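Local coordinates for RagB/SusD domain protein (Flavobacterium johnsoniae, PDB 5J90) that binds chitin as a SusD-like outer-membrane lipoprotein and probably helps to capture chitin chains at the cell surface for uptake, at residues N84-I89 against R466-V471; M127-D132 against E431-W436; N402-W407 against L417-T422. All coordinates share one frame; numbering follows the deposited sequence.

In the fold
The three contacts lie in one SusD-like chain and enclose one another in sequence: interaction 1 joins the outermost segments, interaction 2 falls between them, and interaction 3 is the innermost. The centres of interactions 1 and 2 are about 13 Å apart. These two touch where I89 meets M130 and where W436 packs against the backbone of R466 and R467. Interactions 1 and 2 tie the late chain to the successive helices 83-108 and 113-134 respectively, while interaction 3 is a local loop-to-helix contact. Its helix 413-428 leads into helix 432-442 of interaction 2, and the centres of interactions 2 and 3 are about 22 Å apart. Interactions 1 and 3, with centres about 32 Å apart, lie on opposite sides of the chain's centre.

Interaction 1 (N84-I89 against R466-V471); sequences NWNGFI and RRINFV
I468 meets I89 tip to tip, with the two CD1 methyls only 3.5 Å apart, closer than usual for two carbons. This is the tight end of the contact. The other branch of I468 lies against N86: CG2 of I468 is 3.7 Å from CB of N86, and the isoleucine crosses the asparagine at a slant. With chi1 of I468 at -61°, CG2 is turned to N86, while the arm from CG1 to CD1, extended at chi2 (179°), runs to I89.

A looser approach is made by V471, whose CG1 stands 3.8 Å from CA of G87, the point where the two backbones come nearest. No direct hydrogen bond joins the segments, and the polar side of the contact is bridged by water. The amide nitrogen ND2 of N86 donates to a water at 2.9 Å, and the same water donates to OD1 of N469 at 2.7 Å. Both amides have further partners: OD1 of N86 bonds to N76, and ND2 of N469 to D83. V471 is the N-cap residue of helix 472-477. The loop leading into that helix thus packs on helix 83-108, and F134 at the end of helix 113-134 touches I89, I468 and V471 alike, in the largely helical SusD-like fold of the TPR clan.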
loop_
_atom_site.group_PDB
_atom_site.type_symbol
_atom_site.label_atom_id
_atom_site.label_comp_id
_atom_site.label_asym_id
_atom_site.label_seq_id
_atom_site.Cartn_x
_atom_site.Cartn_y
_atom_site.Cartn_z
ATOM N N ASN A 84 -19.597 -13.485 12.575
ATOM C CA ASN A 84 -20.660 -14.468 12.401
ATOM C C ASN A 84 -21.388 -14.310 11.063
ATOM O O ASN A 84 -21.977 -15.258 10.552
ATOM C CB ASN A 84 -21.647 -14.437 13.578
ATOM C CG ASN A 84 -22.137 -13.037 13.901
ATOM O OD1 ASN A 84 -21.341 -12.120 14.113
ATOM N ND2 ASN A 84 -23.457 -12.867 13.960
ATOM N N TRP A 85 -21.322 -13.115 10.484
ATOM C CA TRP A 85 -21.859 -12.889 9.140
ATOM C C TRP A 85 -20.834 -13.240 8.065
ATOM O O TRP A 85 -21.121 -13.967 7.115
ATOM C CB TRP A 85 -22.242 -11.421 8.957
ATOM C CG TRP A 85 -23.452 -10.960 9.723
ATOM C CD1 TRP A 85 -24.175 -11.661 10.655
ATOM C CD2 TRP A 85 -24.077 -9.678 9.608
ATOM N NE1 TRP A 85 -25.218 -10.883 11.117
ATOM C CE2 TRP A 85 -25.179 -9.664 10.490
ATOM C CE3 TRP A 85 -23.815 -8.540 8.837
ATOM C CZ2 TRP A 85 -26.012 -8.553 10.623
ATOM C CZ3 TRP A 85 -24.642 -7.440 8.968
ATOM C CH2 TRP A 85 -25.732 -7.453 9.855
ATOM N N ASN A 86 -19.627 -12.711 8.234
ATOM C CA ASN A 86 -18.656 -12.689 7.145
ATOM C C ASN A 86 -17.965 -14.020 6.892
ATOM O O ASN A 86 -17.427 -14.258 5.810
ATOM C CB ASN A 86 -17.654 -11.554 7.365
ATOM C CG ASN A 86 -18.327 -10.197 7.399
ATOM O OD1 ASN A 86 -19.304 -9.967 6.680
ATOM N ND2 ASN A 86 -17.827 -9.299 8.238
ATOM N N GLY A 87 -17.993 -14.911 7.879
ATOM C CA GLY A 87 -17.459 -16.245 7.692
ATOM C C GLY A 87 -18.127 -17.004 6.558
ATOM O O GLY A 87 -17.500 -17.844 5.920
ATOM N N PHE A 88 -19.392 -16.697 6.292
ATOM C CA PHE A 88 -20.120 -17.355 5.208
ATOM C C PHE A 88 -19.459 -17.177 3.843
ATOM O O PHE A 88 -19.518 -18.074 2.999
ATOM C CB PHE A 88 -21.569 -16.857 5.152
ATOM C CG PHE A 88 -22.466 -17.502 6.169
ATOM C CD1 PHE A 88 -22.544 -17.009 7.461
ATOM C CD2 PHE A 88 -23.220 -18.614 5.829
ATOM C CE1 PHE A 88 -23.373 -17.622 8.407
ATOM C CE2 PHE A 88 -24.051 -19.229 6.763
ATOM C CZ PHE A 88 -24.127 -18.728 8.053
ATOM N N ILE A 89 -18.825 -16.024 3.627
ATOM C CA ILE A 89 -18.172 -15.748 2.348
ATOM C C ILE A 89 -17.100 -16.796 2.082
ATOM O O ILE A 89 -17.052 -17.422 1.021
ATOM C CB ILE A 89 -17.505 -14.356 2.356
ATOM C CG1 ILE A 89 -18.497 -13.261 2.760
ATOM C CG2 ILE A 89 -16.867 -14.072 1.001
ATOM C CD1 ILE A 89 -17.825 -11.931 3.087
ATOM N N ARG A 466 -12.022 -1.479 3.690
ATOM C CA ARG A 466 -11.048 -1.809 2.646
ATOM C C ARG A 466 -10.926 -3.320 2.437
ATOM O O ARG A 466 -10.481 -3.770 1.381
ATOM C CB ARG A 466 -9.675 -1.180 2.925
ATOM C CG ARG A 466 -9.722 0.312 3.249
ATOM C CD ARG A 466 -10.514 1.161 2.258
ATOM N NE ARG A 466 -9.849 1.292 0.959
ATOM C CZ ARG A 466 -10.185 2.188 0.032
ATOM N NH1 ARG A 466 -11.161 3.064 0.246
ATOM N NH2 ARG A 466 -9.526 2.234 -1.114
ATOM N N ARG A 467 -11.303 -4.106 3.448
ATOM C CA ARG A 467 -11.251 -5.566 3.352
ATOM C C ARG A 467 -12.051 -6.159 4.492
ATOM O O ARG A 467 -12.467 -5.441 5.402
ATOM C CB ARG A 467 -9.804 -6.084 3.438
ATOM C CG ARG A 467 -9.172 -5.861 4.817
ATOM C CD ARG A 467 -7.752 -6.399 4.882
ATOM N NE ARG A 467 -7.683 -7.865 4.939
ATOM C CZ ARG A 467 -7.691 -8.574 6.065
ATOM N NH1 ARG A 467 -7.830 -7.977 7.248
ATOM N NH2 ARG A 467 -7.553 -9.891 6.001
ATOM N N ILE A 468 -12.244 -7.477 4.444
ATOM C CA ILE A 468 -12.814 -8.197 5.579
ATOM C C ILE A 468 -11.701 -8.999 6.250
ATOM O O ILE A 468 -10.787 -9.512 5.593
ATOM C CB ILE A 468 -14.011 -9.080 5.147
ATOM C CG1 ILE A 468 -15.099 -8.184 4.550
ATOM C CG2 ILE A 468 -14.550 -9.906 6.327
ATOM C CD1 ILE A 468 -16.345 -8.929 4.066
ATOM N N ASN A 469 -11.776 -9.084 7.576
ATOM C CA ASN A 469 -10.786 -9.816 8.369
ATOM C C ASN A 469 -10.901 -11.334 8.222
ATOM O O ASN A 469 -11.972 -11.856 7.882
ATOM C CB ASN A 469 -10.862 -9.404 9.848
ATOM C CG ASN A 469 -12.244 -9.605 10.437
ATOM O OD1 ASN A 469 -13.231 -9.044 9.950
ATOM N ND2 ASN A 469 -12.328 -10.425 11.482
ATOM N N PHE A 470 -9.801 -12.037 8.460
ATOM C CA PHE A 470 -9.775 -13.489 8.286
ATOM C C PHE A 470 -10.827 -14.162 9.183
ATOM O O PHE A 470 -11.147 -13.665 10.268
ATOM C CB PHE A 470 -8.363 -14.033 8.539
ATOM C CG PHE A 470 -7.331 -13.524 7.562
ATOM C CD1 PHE A 470 -7.543 -13.598 6.195
ATOM C CD2 PHE A 470 -6.137 -12.975 8.019
ATOM C CE1 PHE A 470 -6.575 -13.137 5.293
ATOM C CE2 PHE A 470 -5.175 -12.505 7.135
ATOM C CZ PHE A 470 -5.385 -12.586 5.779
ATOM N N VAL A 471 -11.368 -15.285 8.717
ATOM C CA VAL A 471 -12.615 -15.812 9.284
ATOM C C VAL A 471 -12.446 -16.806 10.443
ATOM O O VAL A 471 -11.373 -17.403 10.646
ATOM C CB VAL A 471 -13.514 -16.433 8.180
ATOM C CG1 VAL A 471 -13.751 -15.423 7.062
ATOM C CG2 VAL A 471 -12.906 -17.713 7.637
HETATM O O HOH W 1 -15.740 -10.122 10.063
#

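Interaction 2 (M127-D132 against E431-W436); sequences MHRMTD and EGQEAW
OE2 of E431 is gripped by several donors. R129 reaches it through NH1 in a weak, bent bond of 3.4 Å and 132°, part of a salt bridge, and N of Q433 donates at 3.0 Å from above the carboxylate plane. NE2 of Q53 binds OE2 as well, while OE1 of the same glutamine takes NH2 of R129, tying both partners of the salt bridge. E431 is the N-cap of helix 432-442, where its other oxygen, OE1, accepts from N of E434. The contact thus sets the start of this helix beside helix 113-134 in the helical SusD-like fold, the short segments crossing at 48° with their axes 10.9 Å apart.

The guanidinium of R129 presents its edge to OE2, its plane turned 70° from that of the carboxylate. A bend at chi3 of R129 brings NH1 alongside Q433, 3.4 Å from its CB, the two chains crossing at a slant.

Three waters fill out the polar seam, one between R129 and E431 and another between NE2 of H128 and E434. OE1 of Q433 bonds to S57, and ND1 of H128 to O of V124. R213 forms salt bridges with both D132 and E434, which probably eases the proximity of these acids, and OD1 of D132 bonds to Y158 and W501. The third water donates to OD2 of D132 at 2.8 Å and accepts from NE2 of Q433 at 3.1 Å.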
loop_
_atom_site.group_PDB
_atom_site.type_symbol
_atom_site.label_atom_id
_atom_site.label_comp_id
_atom_site.label_asym_id
_atom_site.label_seq_id
_atom_site.Cartn_x
_atom_site.Cartn_y
_atom_site.Cartn_z
ATOM N N MET A 127 -12.933 -17.070 -7.441
ATOM C CA MET A 127 -11.884 -16.816 -6.455
ATOM C C MET A 127 -11.260 -15.417 -6.487
ATOM O O MET A 127 -10.733 -14.968 -5.464
ATOM C CB MET A 127 -10.817 -17.921 -6.475
ATOM C CG MET A 127 -11.392 -19.328 -6.208
ATOM S SD MET A 127 -12.327 -19.490 -4.662
ATOM C CE MET A 127 -11.025 -19.261 -3.453
ATOM N N HIS A 128 -11.333 -14.706 -7.618
ATOM C CA HIS A 128 -10.855 -13.318 -7.588
ATOM C C HIS A 128 -11.690 -12.498 -6.604
ATOM O O HIS A 128 -11.175 -11.610 -5.921
ATOM C CB HIS A 128 -10.784 -12.657 -8.985
ATOM C CG HIS A 128 -12.087 -12.076 -9.464
ATOM N ND1 HIS A 128 -13.066 -12.836 -10.071
ATOM C CD2 HIS A 128 -12.573 -10.811 -9.414
ATOM C CE1 HIS A 128 -14.094 -12.062 -10.383
ATOM N NE2 HIS A 128 -13.820 -10.829 -9.997
ATOM N N ARG A 129 -12.978 -12.822 -6.493
ATOM C CA ARG A 129 -13.844 -12.170 -5.513
ATOM C C ARG A 129 -13.338 -12.425 -4.094
ATOM O O ARG A 129 -13.301 -11.518 -3.252
ATOM C CB ARG A 129 -15.285 -12.665 -5.673
ATOM C CG ARG A 129 -15.953 -12.163 -6.954
ATOM C CD ARG A 129 -17.136 -13.051 -7.398
ATOM N NE ARG A 129 -18.068 -13.375 -6.309
ATOM C CZ ARG A 129 -19.078 -12.605 -5.909
ATOM N NH1 ARG A 129 -19.319 -11.434 -6.486
ATOM N NH2 ARG A 129 -19.867 -13.002 -4.915
ATOM N N MET A 130 -12.929 -13.663 -3.833
ATOM C CA MET A 130 -12.401 -14.037 -2.527
ATOM C C MET A 130 -11.160 -13.231 -2.154
ATOM O O MET A 130 -11.101 -12.643 -1.072
ATOM C CB MET A 130 -12.095 -15.535 -2.502
ATOM C CG MET A 130 -11.817 -16.088 -1.099
ATOM S SD MET A 130 -13.304 -16.247 -0.058
ATOM C CE MET A 130 -14.170 -17.568 -0.916
ATOM N N THR A 131 -10.169 -13.183 -3.040
ATOM C CA THR A 131 -8.981 -12.407 -2.703
ATOM C C THR A 131 -9.258 -10.903 -2.669
ATOM O O THR A 131 -8.689 -10.179 -1.848
ATOM C CB THR A 131 -7.761 -12.742 -3.589
ATOM O OG1 THR A 131 -6.654 -11.915 -3.203
ATOM C CG2 THR A 131 -8.048 -12.471 -5.056
ATOM N N ASP A 132 -10.172 -10.434 -3.508
ATOM C CA ASP A 132 -10.534 -9.023 -3.461
ATOM C C ASP A 132 -11.205 -8.638 -2.148
ATOM O O ASP A 132 -11.206 -7.467 -1.771
ATOM C CB ASP A 132 -11.421 -8.657 -4.644
ATOM C CG ASP A 132 -10.663 -8.617 -5.949
ATOM O OD1 ASP A 132 -9.413 -8.684 -5.950
ATOM O OD2 ASP A 132 -11.341 -8.505 -6.989
ATOM N N GLU A 431 -24.785 -6.006 -8.908
ATOM C CA GLU A 431 -23.615 -6.800 -8.503
ATOM C C GLU A 431 -22.598 -5.975 -7.683
ATOM O O GLU A 431 -21.624 -5.423 -8.203
ATOM C CB GLU A 431 -22.968 -7.450 -9.731
ATOM C CG GLU A 431 -22.222 -8.749 -9.441
ATOM C CD GLU A 431 -21.082 -8.557 -8.454
ATOM O OE1 GLU A 431 -19.971 -8.167 -8.883
ATOM O OE2 GLU A 431 -21.297 -8.779 -7.244
ATOM N N GLY A 432 -22.836 -5.916 -6.383
ATOM C CA GLY A 432 -22.103 -5.011 -5.522
ATOM C C GLY A 432 -20.625 -5.288 -5.334
ATOM O O GLY A 432 -19.878 -4.363 -5.036
ATOM N N GLN A 433 -20.192 -6.532 -5.507
ATOM C CA GLN A 433 -18.793 -6.870 -5.251
ATOM C C GLN A 433 -17.838 -6.150 -6.206
ATOM O O GLN A 433 -16.870 -5.534 -5.763
ATOM C CB GLN A 433 -18.599 -8.388 -5.289
ATOM C CG GLN A 433 -17.152 -8.854 -5.101
ATOM C CD GLN A 433 -16.589 -8.579 -3.712
ATOM O OE1 GLN A 433 -17.326 -8.415 -2.729
ATOM N NE2 GLN A 433 -15.266 -8.534 -3.627
ATOM N N GLU A 434 -18.117 -6.194 -7.503
ATOM C CA GLU A 434 -17.254 -5.505 -8.449
ATOM C C GLU A 434 -17.289 -3.996 -8.213
ATOM O O GLU A 434 -16.267 -3.330 -8.296
ATOM C CB GLU A 434 -17.655 -5.847 -9.880
ATOM C CG GLU A 434 -16.718 -5.257 -10.938
ATOM C CD GLU A 434 -15.259 -5.639 -10.746
ATOM O OE1 GLU A 434 -14.961 -6.674 -10.112
ATOM O OE2 GLU A 434 -14.387 -4.902 -11.250
ATOM N N ALA A 435 -18.467 -3.453 -7.912
ATOM C CA ALA A 435 -18.585 -2.021 -7.650
ATOM C C ALA A 435 -17.771 -1.596 -6.431
ATOM O O ALA A 435 -17.147 -0.531 -6.441
ATOM C CB ALA A 435 -20.064 -1.622 -7.478
ATOM N N TRP A 436 -17.787 -2.420 -5.382
ATOM C CA TRP A 436 -16.984 -2.161 -4.175
ATOM C C TRP A 436 -15.486 -2.195 -4.491
ATOM O O TRP A 436 -14.724 -1.338 -4.027
ATOM C CB TRP A 436 -17.340 -3.172 -3.069
ATOM C CG TRP A 436 -16.531 -3.078 -1.797
ATOM C CD1 TRP A 436 -16.250 -1.949 -1.073
ATOM C CD2 TRP A 436 -15.935 -4.169 -1.090
ATOM N NE1 TRP A 436 -15.494 -2.276 0.036
ATOM C CE2 TRP A 436 -15.296 -3.634 0.050
ATOM C CE3 TRP A 436 -15.884 -5.554 -1.309
ATOM C CZ2 TRP A 436 -14.595 -4.436 0.958
ATOM C CZ3 TRP A 436 -15.198 -6.351 -0.403
ATOM C CH2 TRP A 436 -14.565 -5.788 0.717
HETATM O O HOH W 2 -15.504 -8.896 -8.701
HETATM O O HOH W 3 -18.050 -10.025 -8.771
HETATM O O HOH W 4 -14.030 -8.203 -6.441
#

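Interaction 3 (N402-W407 against L417-T422); sequences NVTVAW and LQKIIT
K419 leaves its helix with CG beside the backbone N (chi1 -73°), runs extended to CE and turns at chi4 (-77°), which brings NZ in among the backbone carbonyls of T404 and A406. It donates to both: NZ approaches O of A406 at 2.7 Å, tilted about 30° from the carbonyl plane, while O of T404, at 2.8 Å from NZ, is met from well above its plane. A water that also accepts from N of T404 takes a further, longer bond from NZ. OG1 of T404 is close by and bonds to N380.

The aliphatic part of the lysine is pressed against V403, whose CG2 stands 3.4 Å from CG of K419, a tight fit. Q418 runs alongside V403, the two side chains pointing oppositely, and NE2 of Q418 lies 4.0 Å from CG1 of V403; this NE2 is held by N401 and, through a water, linked to N of N402. At the far end, CZ3 at the ring edge of W407 lies 4.1 Å from CG1 of I420.

The buried ammonium of K419 therefore faces neutral carbonyls and no carboxylate across this contact. Its positive charge is probably stabilised by the carbonyl dipoles, pinning the irregular loop 402-407 to helix 413-428.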
loop_
_atom_site.group_PDB
_atom_site.type_symbol
_atom_site.label_atom_id
_atom_site.label_comp_id
_atom_site.label_asym_id
_atom_site.label_seq_id
_atom_site.Cartn_x
_atom_site.Cartn_y
_atom_site.Cartn_z
ATOM N N ASN A 402 -20.589 14.875 -8.239
ATOM C CA ASN A 402 -20.990 16.077 -8.957
ATOM C C ASN A 402 -20.306 16.162 -10.304
ATOM O O ASN A 402 -19.332 16.887 -10.495
ATOM C CB ASN A 402 -20.739 17.304 -8.082
ATOM C CG ASN A 402 -21.466 17.209 -6.755
ATOM O OD1 ASN A 402 -22.610 16.745 -6.696
ATOM N ND2 ASN A 402 -20.805 17.620 -5.679
ATOM N N VAL A 403 -20.827 15.369 -11.228
ATOM C CA VAL A 403 -20.290 15.244 -12.569
ATOM C C VAL A 403 -21.461 14.961 -13.510
ATOM O O VAL A 403 -22.419 14.278 -13.135
ATOM C CB VAL A 403 -19.234 14.101 -12.635
ATOM C CG1 VAL A 403 -19.870 12.749 -12.338
ATOM C CG2 VAL A 403 -18.531 14.080 -13.972
ATOM N N THR A 404 -21.397 15.495 -14.722
ATOM C CA THR A 404 -22.438 15.243 -15.708
ATOM C C THR A 404 -22.103 13.999 -16.525
ATOM O O THR A 404 -21.000 13.454 -16.437
ATOM C CB THR A 404 -22.585 16.421 -16.684
ATOM O OG1 THR A 404 -21.358 16.586 -17.398
ATOM C CG2 THR A 404 -22.910 17.698 -15.934
ATOM N N VAL A 405 -23.047 13.567 -17.350
ATOM C CA VAL A 405 -22.817 12.417 -18.207
ATOM C C VAL A 405 -21.931 12.761 -19.403
ATOM O O VAL A 405 -21.018 12.010 -19.738
ATOM C CB VAL A 405 -24.141 11.806 -18.716
ATOM C CG1 VAL A 405 -23.848 10.662 -19.672
ATOM C CG2 VAL A 405 -24.988 11.310 -17.556
ATOM N N ALA A 406 -22.198 13.900 -20.046
ATOM C CA ALA A 406 -21.559 14.237 -21.317
ATOM C C ALA A 406 -20.036 14.241 -21.260
ATOM O O ALA A 406 -19.438 14.798 -20.338
ATOM C CB ALA A 406 -22.065 15.592 -21.825
ATOM N N TRP A 407 -19.424 13.627 -22.266
ATOM C CA TRP A 407 -17.975 13.646 -22.390
ATOM C C TRP A 407 -17.493 15.053 -22.700
ATOM O O TRP A 407 -18.073 15.757 -23.531
ATOM C CB TRP A 407 -17.515 12.702 -23.496
ATOM C CG TRP A 407 -16.033 12.483 -23.496
ATOM C CD1 TRP A 407 -15.102 13.107 -24.281
ATOM C CD2 TRP A 407 -15.310 11.579 -22.655
ATOM N NE1 TRP A 407 -13.840 12.643 -23.976
ATOM C CE2 TRP A 407 -13.946 11.697 -22.989
ATOM C CE3 TRP A 407 -15.687 10.673 -21.660
ATOM C CZ2 TRP A 407 -12.959 10.948 -22.355
ATOM C CZ3 TRP A 407 -14.703 9.927 -21.032
ATOM C CH2 TRP A 407 -13.360 10.067 -21.386
ATOM N N LEU A 417 -12.186 9.858 -15.725
ATOM C CA LEU A 417 -12.301 8.591 -15.030
ATOM C C LEU A 417 -13.554 8.563 -14.163
ATOM O O LEU A 417 -14.245 7.551 -14.121
ATOM C CB LEU A 417 -11.050 8.308 -14.188
ATOM C CG LEU A 417 -11.044 6.942 -13.485
ATOM C CD1 LEU A 417 -11.112 5.810 -14.483
ATOM C CD2 LEU A 417 -9.801 6.802 -12.595
ATOM N N GLN A 418 -13.856 9.662 -13.474
ATOM C CA GLN A 418 -15.073 9.730 -12.671
ATOM C C GLN A 418 -16.322 9.466 -13.514
ATOM O O GLN A 418 -17.239 8.771 -13.071
ATOM C CB GLN A 418 -15.169 11.072 -11.933
ATOM C CG GLN A 418 -16.356 11.174 -10.993
ATOM C CD GLN A 418 -16.403 12.501 -10.245
ATOM O OE1 GLN A 418 -15.619 13.415 -10.527
ATOM N NE2 GLN A 418 -17.329 12.618 -9.299
ATOM N N LYS A 419 -16.362 10.015 -14.727
ATOM C CA LYS A 419 -17.496 9.779 -15.617
ATOM C C LYS A 419 -17.580 8.307 -15.986
ATOM O O LYS A 419 -18.645 7.696 -15.889
ATOM C CB LYS A 419 -17.380 10.633 -16.884
ATOM C CG LYS A 419 -17.662 12.114 -16.648
ATOM C CD LYS A 419 -17.342 12.919 -17.900
ATOM C CE LYS A 419 -17.506 14.417 -17.653
ATOM N NZ LYS A 419 -18.942 14.845 -17.635
ATOM N N ILE A 420 -16.456 7.742 -16.415
ATOM C CA ILE A 420 -16.411 6.334 -16.798
ATOM C C ILE A 420 -16.862 5.408 -15.665
ATOM O O ILE A 420 -17.719 4.534 -15.856
ATOM C CB ILE A 420 -14.995 5.946 -17.266
ATOM C CG1 ILE A 420 -14.687 6.639 -18.596
ATOM C CG2 ILE A 420 -14.871 4.437 -17.403
ATOM C CD1 ILE A 420 -13.205 6.604 -18.983
ATOM N N ILE A 421 -16.299 5.607 -14.480
ATOM C CA ILE A 421 -16.624 4.729 -13.359
ATOM C C ILE A 421 -18.067 4.941 -12.881
ATOM O O ILE A 421 -18.725 3.989 -12.465
ATOM C CB ILE A 421 -15.621 4.890 -12.194
ATOM C CG1 ILE A 421 -14.183 4.592 -12.659
ATOM C CG2 ILE A 421 -16.008 3.986 -11.026
ATOM C CD1 ILE A 421 -13.977 3.203 -13.219
ATOM N N THR A 422 -18.574 6.173 -12.951
ATOM C CA THR A 422 -19.975 6.412 -12.581
ATOM C C THR A 422 -20.906 5.600 -13.486
ATOM O O THR A 422 -21.816 4.918 -13.005
ATOM C CB THR A 422 -20.338 7.910 -12.672
ATOM O OG1 THR A 422 -19.576 8.642 -11.706
ATOM C CG2 THR A 422 -21.826 8.132 -12.401
HETATM O O HOH W 5 -17.716 15.176 -7.791
HETATM O O HOH W 6 -19.086 17.073 -15.351
#